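PDB 2CNQ: phosphoribosylaminoimidazole-succinocarboxamide synthase from Saccharomyces cerevisiae, which catalyses the ATP-dependent joining of carboxyaminoimidazole ribotide and L-aspartate to give SAICAR, a step of de novo purine biosynthesis. Local coordinates for residues Pro51-Leu56 against Thr237-Arg242; Glu62-Phe67 against Glu297-Ser302; Ser69-Asn74 against Tyr199-Asp204. All coordinates share one frame; numbering follows the deposited sequence. Where two conformers were deposited one is given.

Contact 1 of 3, residues Pro51-Leu56 against Thr237-Arg242; sequences PEKGIL and TPDSSR. With AMZ (aminoimidazole 4-carboxamide ribonucleotide), chain C.
Lys53 and Asp239 form a buried salt bridge, with NZ of Lys53 donating to OD1 of Asp239 at 2.7 Å. The ammonium comes to the syn side of OD1, 20° out of the carboxylate plane. Lys53 is stretched as far as CE and then bends at its last torsion (chi4 -83°), which turns NZ onto the acid. Beside this polar pair, CD2 of Leu56 rests on CD of Pro238 at 3.8 Å, an apolar patch one helical turn further along. Both charged ends have second partners: the carbonyl of Arg38 also receives NZ, and the hydroxyl of Tyr292 on helix 282-300 bonds OD2. Thr237 shapes the turn as an ST motif, its OG1 accepting from Ser240 N at 3.2 Å. Residues 237-242 also line the pocket of the bound AMZ. NH2 of Arg242 reaches its phosphate oxygen OP2 at 2.7 Å, nearly straight at 168°, while the same NH2 is also in a salt bridge with Asp215. Asp239 O lies 3.1 Å from AMZ N3. With OD1 on Lys53 and OD2 on Tyr292, the Asp239 carboxylate is probably held against rotation, which ties the start of helix 53-67 to the wall of the substrate pocket.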
loop_
_atom_site.group_PDB
_atom_site.type_symbol
_atom_site.label_atom_id
_atom_site.label_comp_id
_atom_site.label_asym_id
_atom_site.label_seq_id
_atom_site.Cartn_x
_atom_site.Cartn_y
_atom_site.Cartn_z
ATOM N N PRO A 51 15.964 -5.529 2.344
ATOM C CA PRO A 51 16.621 -4.367 2.898
ATOM C C PRO A 51 16.120 -3.100 2.291
ATOM O O PRO A 51 16.033 -2.960 1.075
ATOM C CB PRO A 51 18.094 -4.590 2.584
ATOM C CG PRO A 51 18.195 -6.069 2.557
ATOM C CD PRO A 51 16.919 -6.565 1.961
ATOM N N GLU A 52 15.804 -2.171 3.153
ATOM C CA GLU A 52 15.344 -0.845 2.784
ATOM C C GLU A 52 14.014 -0.790 2.109
ATOM O O GLU A 52 13.583 0.254 1.721
ATOM C CB GLU A 52 16.385 -0.063 2.007
ATOM C CG GLU A 52 17.643 0.177 2.811
ATOM C CD GLU A 52 18.572 -1.008 2.819
ATOM O OE1 GLU A 52 18.869 -1.502 1.719
ATOM O OE2 GLU A 52 19.044 -1.429 3.891
ATOM N N LYS A 53 13.309 -1.900 2.033
ATOM C CA LYS A 53 11.965 -1.856 1.498
ATOM C C LYS A 53 11.140 -0.839 2.217
ATOM O O LYS A 53 10.361 -0.145 1.602
ATOM C CB LYS A 53 11.368 -3.224 1.623
ATOM C CG LYS A 53 9.927 -3.303 1.216
ATOM C CD LYS A 53 9.456 -4.724 1.253
ATOM C CE LYS A 53 7.973 -4.826 1.107
ATOM N NZ LYS A 53 7.276 -4.614 2.395
ATOM N N GLY A 54 11.266 -0.772 3.535
ATOM C CA GLY A 54 10.465 0.163 4.261
ATOM C C GLY A 54 10.785 1.578 3.961
ATOM O O GLY A 54 9.922 2.441 4.011
ATOM N N ILE A 55 12.031 1.855 3.649
ATOM C CA ILE A 55 12.385 3.178 3.194
ATOM C C ILE A 55 11.658 3.456 1.894
ATOM O O ILE A 55 11.095 4.495 1.696
ATOM C CB ILE A 55 13.882 3.292 3.032
ATOM C CG1 ILE A 55 14.547 3.183 4.406
ATOM C CG2 ILE A 55 14.210 4.590 2.356
ATOM C CD1 ILE A 55 16.031 3.148 4.343
ATOM N N LEU A 56 11.654 2.493 0.996
ATOM C CA LEU A 56 10.959 2.675 -0.268
ATOM C C LEU A 56 9.510 2.901 -0.056
ATOM O O LEU A 56 8.918 3.793 -0.666
ATOM C CB LEU A 56 11.226 1.493 -1.145
ATOM C CG LEU A 56 10.716 1.618 -2.556
ATOM C CD1 LEU A 56 11.589 0.817 -3.444
ATOM C CD2 LEU A 56 9.303 1.164 -2.711
ATOM N N THR A 237 2.333 2.002 -3.158
ATOM C CA THR A 237 3.599 1.339 -3.068
ATOM C C THR A 237 3.471 -0.001 -3.718
ATOM O O THR A 237 2.405 -0.470 -4.010
ATOM C CB THR A 237 4.059 1.179 -1.657
ATOM O OG1 THR A 237 3.307 0.117 -1.086
ATOM C CG2 THR A 237 3.924 2.442 -0.853
ATOM N N PRO A 238 4.580 -0.696 -3.902
ATOM C CA PRO A 238 4.498 -1.995 -4.523
ATOM C C PRO A 238 4.027 -3.043 -3.577
ATOM O O PRO A 238 3.770 -4.143 -4.003
ATOM C CB PRO A 238 5.898 -2.225 -5.083
ATOM C CG PRO A 238 6.581 -0.896 -4.974
ATOM C CD PRO A 238 5.970 -0.252 -3.787
ATOM N N ASP A 239 3.854 -2.704 -2.301
ATOM C CA ASP A 239 3.094 -3.562 -1.418
ATOM C C ASP A 239 1.617 -3.349 -1.632
ATOM O O ASP A 239 0.857 -4.288 -1.595
ATOM C CB ASP A 239 3.394 -3.266 0.047
ATOM C CG ASP A 239 4.550 -3.986 0.599
ATOM O OD1 ASP A 239 4.808 -3.803 1.797
ATOM O OD2 ASP A 239 5.164 -4.799 -0.075
ATOM N N SER A 240 1.185 -2.129 -1.832
ATOM C CA SER A 240 -0.213 -1.817 -1.868
ATOM C C SER A 240 -0.807 -1.872 -3.252
ATOM O O SER A 240 -1.991 -1.657 -3.385
ATOM C CB SER A 240 -0.465 -0.466 -1.284
ATOM O OG SER A 240 -0.025 0.550 -2.121
ATOM N N SER A 241 -0.015 -2.148 -4.257
ATOM C CA SER A 241 -0.426 -1.989 -5.629
ATOM C C SER A 241 0.179 -3.009 -6.484
ATOM O O SER A 241 1.170 -3.619 -6.127
ATOM C CB SER A 241 0.076 -0.644 -6.141
ATOM O OG SER A 241 -0.161 0.376 -5.213
ATOM N N ARG A 242 -0.362 -3.116 -7.687
ATOM C CA ARG A 242 0.273 -3.843 -8.743
ATOM C C ARG A 242 0.668 -2.874 -9.800
ATOM O O ARG A 242 -0.124 -2.066 -10.247
ATOM C CB ARG A 242 -0.631 -4.893 -9.296
ATOM C CG ARG A 242 -0.802 -6.018 -8.359
ATOM C CD ARG A 242 -1.834 -6.952 -8.872
ATOM N NE ARG A 242 -1.990 -8.067 -7.967
ATOM C CZ ARG A 242 -3.134 -8.506 -7.503
ATOM N NH1 ARG A 242 -3.113 -9.589 -6.777
ATOM N NH2 ARG A 242 -4.272 -7.887 -7.729
HETATM O O5 AMZ C . -2.483 -4.881 2.261
HETATM C C6 AMZ C . -3.587 -5.295 1.975
HETATM N N2 AMZ C . -4.455 -5.754 2.869
HETATM C C3A AMZ C . -4.044 -5.288 0.599
HETATM C C7A AMZ C . -3.312 -4.899 -0.481
HETATM N N3 AMZ C . -2.081 -4.366 -0.598
HETATM N N1 AMZ C . -5.257 -5.704 0.193
HETATM C C5 AMZ C . -5.285 -5.563 -1.113
HETATM N N AMZ C . -4.094 -5.087 -1.543
HETATM C C1 AMZ C . -3.773 -4.739 -2.904
HETATM C C2 AMZ C . -3.038 -5.807 -3.657
HETATM C C3 AMZ C . -3.428 -5.522 -5.078
HETATM O O2 AMZ C . -2.610 -4.458 -5.512
HETATM O O1 AMZ C . -1.653 -5.711 -3.399
HETATM O O AMZ C . -4.997 -4.607 -3.571
HETATM C C AMZ C . -4.863 -5.050 -4.914
HETATM C C4 AMZ C . -5.889 -6.092 -5.214
HETATM O O3 AMZ C . -5.496 -7.305 -4.592
HETATM P P AMZ C . -6.335 -8.624 -4.912
HETATM O OP1 AMZ C . -7.663 -8.482 -4.244
HETATM O O4 AMZ C . -5.502 -9.726 -4.300
HETATM O OP2 AMZ C . -6.493 -8.767 -6.390
#

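Contact 2 of 3, residues Glu62-Phe67 against Glu297-Ser302; sequences EFWFKF and ETLTGS
Phe63 turns its ring toward the end of helix 282-300 because CG stands anti to the backbone N (chi1 169°), whereas Trp64, one residue on, sends its indole toward Leu299. On the other side, the first torsion of Thr300 (66°) sets OG1 in the slot flanked by the backbone N and C, and swings CG2 away from the carbonyl carbon to face the phenyl ring. This methyl sits over one face of Phe63 as a CH-pi contact, 4.0 Å from the ring centroid and 24° off the normal, closest to CG on the near rim. The far end of the same ring reaches the backbone, with CZ of Phe63 3.7 Å from Leu299 O; that carbonyl is bonded by the hydroxyl of Tyr205. Leu299 meets Trp64 differently: CD2 touches CZ2 at 4.0 Å, at the edge of the indole and near its plane, the two side chains crossing at about a right angle. The aromatic pair is itself interlocked, since CD1 of Phe63 lies above one face of Trp64. Thr300 also finishes its helix, where OG1 accepts from Ser302 N at 3.0 Å in an ST turn and bonds the carbonyl of Tyr296 in the preceding turn; Gly301 then leaves the helix with positive phi. One threonine thus divides its branches, the hydroxyl serving its own helix terminus and the methyl the neighbouring helix, so that what joins 62-67 to 297-302 is dispersion and CH-pi packing.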
loop_
_atom_site.group_PDB
_atom_site.type_symbol
_atom_site.label_atom_id
_atom_site.label_comp_id
_atom_site.label_asym_id
_atom_site.label_seq_id
_atom_site.Cartn_x
_atom_site.Cartn_y
_atom_site.Cartn_z
ATOM N N GLU A 62 5.376 9.049 0.477
ATOM C CA GLU A 62 5.524 10.482 0.544
ATOM C C GLU A 62 5.372 11.120 -0.790
ATOM O O GLU A 62 4.763 12.164 -0.923
ATOM C CB GLU A 62 6.851 10.850 1.158
ATOM C CG GLU A 62 6.934 10.507 2.628
ATOM C CD GLU A 62 8.216 10.918 3.166
ATOM O OE1 GLU A 62 8.304 12.067 3.641
ATOM O OE2 GLU A 62 9.151 10.144 3.040
ATOM N N PHE A 63 5.920 10.486 -1.812
ATOM C CA PHE A 63 5.780 11.004 -3.148
ATOM C C PHE A 63 4.326 11.145 -3.510
ATOM O O PHE A 63 3.887 12.153 -4.022
ATOM C CB PHE A 63 6.476 10.093 -4.129
ATOM C CG PHE A 63 6.149 10.415 -5.529
ATOM C CD1 PHE A 63 5.128 9.762 -6.161
ATOM C CD2 PHE A 63 6.816 11.409 -6.206
ATOM C CE1 PHE A 63 4.769 10.092 -7.439
ATOM C CE2 PHE A 63 6.465 11.731 -7.475
ATOM C CZ PHE A 63 5.421 11.083 -8.078
ATOM N N TRP A 64 3.557 10.096 -3.245
ATOM C CA TRP A 64 2.167 10.135 -3.613
ATOM C C TRP A 64 1.376 11.050 -2.741
ATOM O O TRP A 64 0.445 11.681 -3.219
ATOM C CB TRP A 64 1.579 8.766 -3.602
ATOM C CG TRP A 64 2.099 7.879 -4.639
ATOM C CD1 TRP A 64 2.821 6.779 -4.427
ATOM C CD2 TRP A 64 1.900 7.966 -6.050
ATOM N NE1 TRP A 64 3.114 6.163 -5.614
ATOM C CE2 TRP A 64 2.522 6.864 -6.619
ATOM C CE3 TRP A 64 1.255 8.870 -6.876
ATOM C CZ2 TRP A 64 2.464 6.596 -7.968
ATOM C CZ3 TRP A 64 1.217 8.604 -8.217
ATOM C CH2 TRP A 64 1.820 7.498 -8.753
ATOM N N PHE A 65 1.685 11.121 -1.461
ATOM C CA PHE A 65 0.983 12.059 -0.620
ATOM C C PHE A 65 1.139 13.452 -1.164
ATOM O O PHE A 65 0.203 14.219 -1.184
ATOM C CB PHE A 65 1.489 12.001 0.805
ATOM C CG PHE A 65 0.984 10.846 1.595
ATOM C CD1 PHE A 65 -0.365 10.635 1.729
ATOM C CD2 PHE A 65 1.845 10.019 2.274
ATOM C CE1 PHE A 65 -0.825 9.606 2.496
ATOM C CE2 PHE A 65 1.382 8.988 3.031
ATOM C CZ PHE A 65 0.049 8.776 3.120
ATOM N N LYS A 66 2.340 13.765 -1.612
ATOM C CA LYS A 66 2.606 15.060 -2.146
ATOM C C LYS A 66 1.905 15.230 -3.473
ATOM O O LYS A 66 1.365 16.292 -3.752
ATOM C CB LYS A 66 4.100 15.212 -2.284
ATOM C CG LYS A 66 4.514 16.557 -2.827
ATOM C CD LYS A 66 6.005 16.703 -2.941
ATOM C CE LYS A 66 6.720 16.635 -1.603
ATOM N NZ LYS A 66 6.263 17.643 -0.606
ATOM N N PHE A 67 1.934 14.206 -4.317
ATOM C CA PHE A 67 1.279 14.257 -5.601
ATOM C C PHE A 67 -0.201 14.511 -5.460
ATOM O O PHE A 67 -0.815 15.192 -6.265
ATOM C CB PHE A 67 1.525 12.952 -6.315
ATOM C CG PHE A 67 0.937 12.871 -7.664
ATOM C CD1 PHE A 67 1.499 13.515 -8.731
ATOM C CD2 PHE A 67 -0.171 12.114 -7.888
ATOM C CE1 PHE A 67 0.927 13.392 -9.982
ATOM C CE2 PHE A 67 -0.727 11.994 -9.122
ATOM C CZ PHE A 67 -0.188 12.629 -10.159
ATOM N N GLU A 297 11.473 4.077 -8.959
ATOM C CA GLU A 297 12.182 5.006 -9.829
ATOM C C GLU A 297 11.306 5.453 -10.953
ATOM O O GLU A 297 11.307 6.617 -11.296
ATOM C CB GLU A 297 13.442 4.349 -10.345
ATOM C CG GLU A 297 14.444 4.165 -9.253
ATOM C CD GLU A 297 15.801 3.747 -9.722
ATOM O OE1 GLU A 297 16.774 4.104 -9.061
ATOM O OE2 GLU A 297 15.892 3.049 -10.739
ATOM N N THR A 298 10.557 4.553 -11.549
ATOM C CA THR A 298 9.760 4.930 -12.675
ATOM C C THR A 298 8.637 5.829 -12.255
ATOM O O THR A 298 8.345 6.819 -12.891
ATOM C CB THR A 298 9.253 3.744 -13.383
ATOM O OG1 THR A 298 10.381 2.983 -13.779
ATOM C CG2 THR A 298 8.513 4.086 -14.629
ATOM N N LEU A 299 7.987 5.485 -11.166
ATOM C CA LEU A 299 6.865 6.266 -10.728
ATOM C C LEU A 299 7.272 7.629 -10.288
ATOM O O LEU A 299 6.560 8.566 -10.538
ATOM C CB LEU A 299 6.163 5.551 -9.593
ATOM C CG LEU A 299 5.446 4.304 -10.048
ATOM C CD1 LEU A 299 5.047 3.497 -8.853
ATOM C CD2 LEU A 299 4.271 4.641 -10.939
ATOM N N THR A 300 8.364 7.738 -9.559
ATOM C CA THR A 300 8.759 9.014 -9.008
ATOM C C THR A 300 9.585 9.800 -9.954
ATOM O O THR A 300 9.697 10.989 -9.793
ATOM C CB THR A 300 9.535 8.873 -7.728
ATOM O OG1 THR A 300 10.784 8.234 -7.971
ATOM C CG2 THR A 300 8.779 8.141 -6.669
ATOM N N GLY A 301 10.201 9.152 -10.923
ATOM C CA GLY A 301 11.155 9.809 -11.766
ATOM C C GLY A 301 12.416 10.141 -11.047
ATOM O O GLY A 301 13.205 10.899 -11.557
ATOM N N SER A 302 12.640 9.596 -9.876
ATOM C CA SER A 302 13.829 9.845 -9.135
ATOM C C SER A 302 14.619 8.581 -9.048
ATOM O O SER A 302 14.105 7.506 -9.211
ATOM C CB SER A 302 13.476 10.260 -7.714
ATOM O OG SER A 302 12.881 11.540 -7.677
#

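Contact 3 of 3, residues Ser69-Asn74 against Tyr199-Asp204; sequences SNDVRN and YSKCKD
Asp71 and Lys201 meet through charge, with NZ of Lys201 donating to OD2 of Asp71 at 2.7 Å in a salt bridge at the protein surface. The carboxylate offers the syn lone pair of OD2; OD1 stays at 3.5 Å from NZ, so the grip is one-sided rather than forked. The two side chains reach for each other across the gap. Lys201 spans it by being fully drawn out, its CG anti to the backbone N (chi1 179°) and every later torsion near 180°, which lets it bridge backbones whose CA atoms, in Asp71 and Lys201, are 9.4 Å apart. A second ion pair, between neighbours on helix 185-209, does not cross the contact: NZ of Lys203 bonds OD2 of Asp204 at 2.9 Å, meeting the syn side but 26° out of the carboxylate plane. Aromatic contacts are of a different kind: Lys201 also makes a cation-pi interaction with Phe67 at the end of helix 53-67; separately, Cys202 packs on Phe67 and Trp64. Within the helix, CB of Lys203 lies 3.8 Å above one face of the Tyr199 ring. Structurally, this is a surface salt bridge between the turn after helix 53-67 and the long helix 185-209, set just before the short edge strand 73-74 of the mixed five-stranded sheet.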
loop_
_atom_site.group_PDB
_atom_site.type_symbol
_atom_site.label_atom_id
_atom_site.label_comp_id
_atom_site.label_asym_id
_atom_site.label_seq_id
_atom_site.Cartn_x
_atom_site.Cartn_y
_atom_site.Cartn_z
ATOM N N SER A 69 -1.607 15.932 -2.798
ATOM C CA SER A 69 -1.811 16.785 -1.639
ATOM C C SER A 69 -2.968 17.735 -1.824
ATOM O O SER A 69 -3.583 18.108 -0.858
ATOM C CB SER A 69 -0.560 17.561 -1.300
ATOM O OG SER A 69 -0.249 18.413 -2.357
ATOM N N ASN A 70 -3.261 18.118 -3.048
ATOM C CA ASN A 70 -4.407 18.959 -3.312
ATOM C C ASN A 70 -5.671 18.193 -3.544
ATOM O O ASN A 70 -6.724 18.778 -3.672
ATOM C CB ASN A 70 -4.148 19.847 -4.513
ATOM C CG ASN A 70 -3.038 20.813 -4.263
ATOM O OD1 ASN A 70 -2.897 21.309 -3.145
ATOM N ND2 ASN A 70 -2.226 21.074 -5.282
ATOM N N ASP A 71 -5.591 16.882 -3.595
ATOM C CA ASP A 71 -6.709 16.040 -3.885
ATOM C C ASP A 71 -7.303 15.438 -2.668
ATOM O O ASP A 71 -8.466 15.094 -2.679
ATOM C CB ASP A 71 -6.276 14.928 -4.808
ATOM C CG ASP A 71 -5.682 15.461 -6.047
ATOM O OD1 ASP A 71 -6.422 16.117 -6.782
ATOM O OD2 ASP A 71 -4.485 15.278 -6.255
ATOM N N VAL A 72 -6.519 15.268 -1.625
ATOM C CA VAL A 72 -6.980 14.611 -0.439
ATOM C C VAL A 72 -6.082 14.983 0.702
ATOM O O VAL A 72 -4.881 15.066 0.545
ATOM C CB VAL A 72 -7.060 13.103 -0.647
ATOM C CG1 VAL A 72 -5.694 12.522 -0.865
ATOM C CG2 VAL A 72 -7.783 12.431 0.455
ATOM N N ARG A 73 -6.685 15.234 1.838
ATOM C CA ARG A 73 -5.950 15.368 3.059
ATOM C C ARG A 73 -5.281 14.075 3.383
ATOM O O ARG A 73 -5.817 13.039 3.084
ATOM C CB ARG A 73 -6.869 15.698 4.219
ATOM C CG ARG A 73 -7.312 17.137 4.268
ATOM C CD ARG A 73 -8.076 17.414 5.538
ATOM N NE ARG A 73 -7.270 17.092 6.708
ATOM C CZ ARG A 73 -7.757 16.945 7.933
ATOM N NH1 ARG A 73 -9.049 17.125 8.165
ATOM N NH2 ARG A 73 -6.952 16.627 8.933
ATOM N N ASN A 74 -4.151 14.141 4.044
ATOM C CA ASN A 74 -3.474 12.934 4.428
ATOM C C ASN A 74 -3.064 12.973 5.866
ATOM O O ASN A 74 -3.174 13.972 6.534
ATOM C CB ASN A 74 -2.319 12.658 3.496
ATOM C CG ASN A 74 -1.257 13.681 3.615
ATOM O OD1 ASN A 74 -0.743 13.914 4.704
ATOM N ND2 ASN A 74 -0.927 14.321 2.528
ATOM N N TYR A 199 -7.065 7.206 -7.726
ATOM C CA TYR A 199 -6.468 6.201 -8.547
ATOM C C TYR A 199 -6.316 6.673 -9.963
ATOM O O TYR A 199 -5.280 6.507 -10.544
ATOM C CB TYR A 199 -7.293 4.923 -8.522
ATOM C CG TYR A 199 -6.871 3.983 -9.577
ATOM C CD1 TYR A 199 -5.814 3.157 -9.395
ATOM C CD2 TYR A 199 -7.527 3.956 -10.774
ATOM C CE1 TYR A 199 -5.387 2.331 -10.411
ATOM C CE2 TYR A 199 -7.113 3.144 -11.791
ATOM C CZ TYR A 199 -6.038 2.331 -11.595
ATOM O OH TYR A 199 -5.686 1.567 -12.649
ATOM N N SER A 200 -7.356 7.229 -10.540
ATOM C CA SER A 200 -7.289 7.613 -11.924
ATOM C C SER A 200 -6.232 8.642 -12.156
ATOM O O SER A 200 -5.532 8.577 -13.151
ATOM C CB SER A 200 -8.614 8.129 -12.398
ATOM O OG SER A 200 -9.473 7.030 -12.581
ATOM N N LYS A 201 -6.115 9.601 -11.271
ATOM C CA LYS A 201 -5.095 10.604 -11.418
ATOM C C LYS A 201 -3.745 9.969 -11.393
ATOM O O LYS A 201 -2.882 10.289 -12.184
ATOM C CB LYS A 201 -5.230 11.617 -10.322
ATOM C CG LYS A 201 -4.194 12.679 -10.389
ATOM C CD LYS A 201 -4.383 13.765 -9.374
ATOM C CE LYS A 201 -3.209 14.683 -9.364
ATOM N NZ LYS A 201 -3.468 15.918 -8.657
ATOM N N CYS A 202 -3.527 9.074 -10.456
ATOM C CA CYS A 202 -2.260 8.429 -10.353
ATOM C C CYS A 202 -2.006 7.497 -11.505
ATOM O O CYS A 202 -0.900 7.407 -11.988
ATOM C CB CYS A 202 -2.144 7.706 -9.035
ATOM S SG CYS A 202 -2.208 8.793 -7.644
ATOM N N LYS A 203 -3.037 6.813 -11.944
ATOM C CA LYS A 203 -2.940 5.917 -13.063
ATOM C C LYS A 203 -2.493 6.660 -14.288
ATOM O O LYS A 203 -1.637 6.217 -15.017
ATOM C CB LYS A 203 -4.289 5.265 -13.320
ATOM C CG LYS A 203 -4.278 4.284 -14.466
ATOM C CD LYS A 203 -5.634 3.807 -14.971
ATOM C CE LYS A 203 -6.739 4.865 -15.056
ATOM N NZ LYS A 203 -6.804 5.597 -16.346
ATOM N N ASP A 204 -3.088 7.801 -14.540
ATOM C CA ASP A 204 -2.760 8.534 -15.742
ATOM C C ASP A 204 -1.344 9.023 -15.666
ATOM O O ASP A 204 -0.613 8.956 -16.626
ATOM C CB ASP A 204 -3.715 9.660 -15.939
ATOM C CG ASP A 204 -5.066 9.189 -16.362
ATOM O OD1 ASP A 204 -5.969 10.037 -16.358
ATOM O OD2 ASP A 204 -5.226 8.004 -16.706
#

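Overall arrangement
Helix 53-67 illustrates how one element can serve several distant contacts: its first turn belongs to contact 1 and its last turns to contact 2, whose centres are 12 Å apart. Helix 282-300 borders both, supplying Tyr292 to the first. The 69-74 segment of contact 3 follows helix 53-67 along the chain, and contact 3 touches contact 2, with CZ3 of Trp64 3.5 Å from SG of Cys202. Contact 1 alone includes residues of the AMZ site that Arg242 lines; its Asp239 side chain is about 6 Å from a bound ADP and about 7 Å from a magnesium ion. In contact 2, Glu62 and Lys66 line a separate nucleotide pocket, whose AMP or AMZ is about 9 Å from the Phe63 side chain.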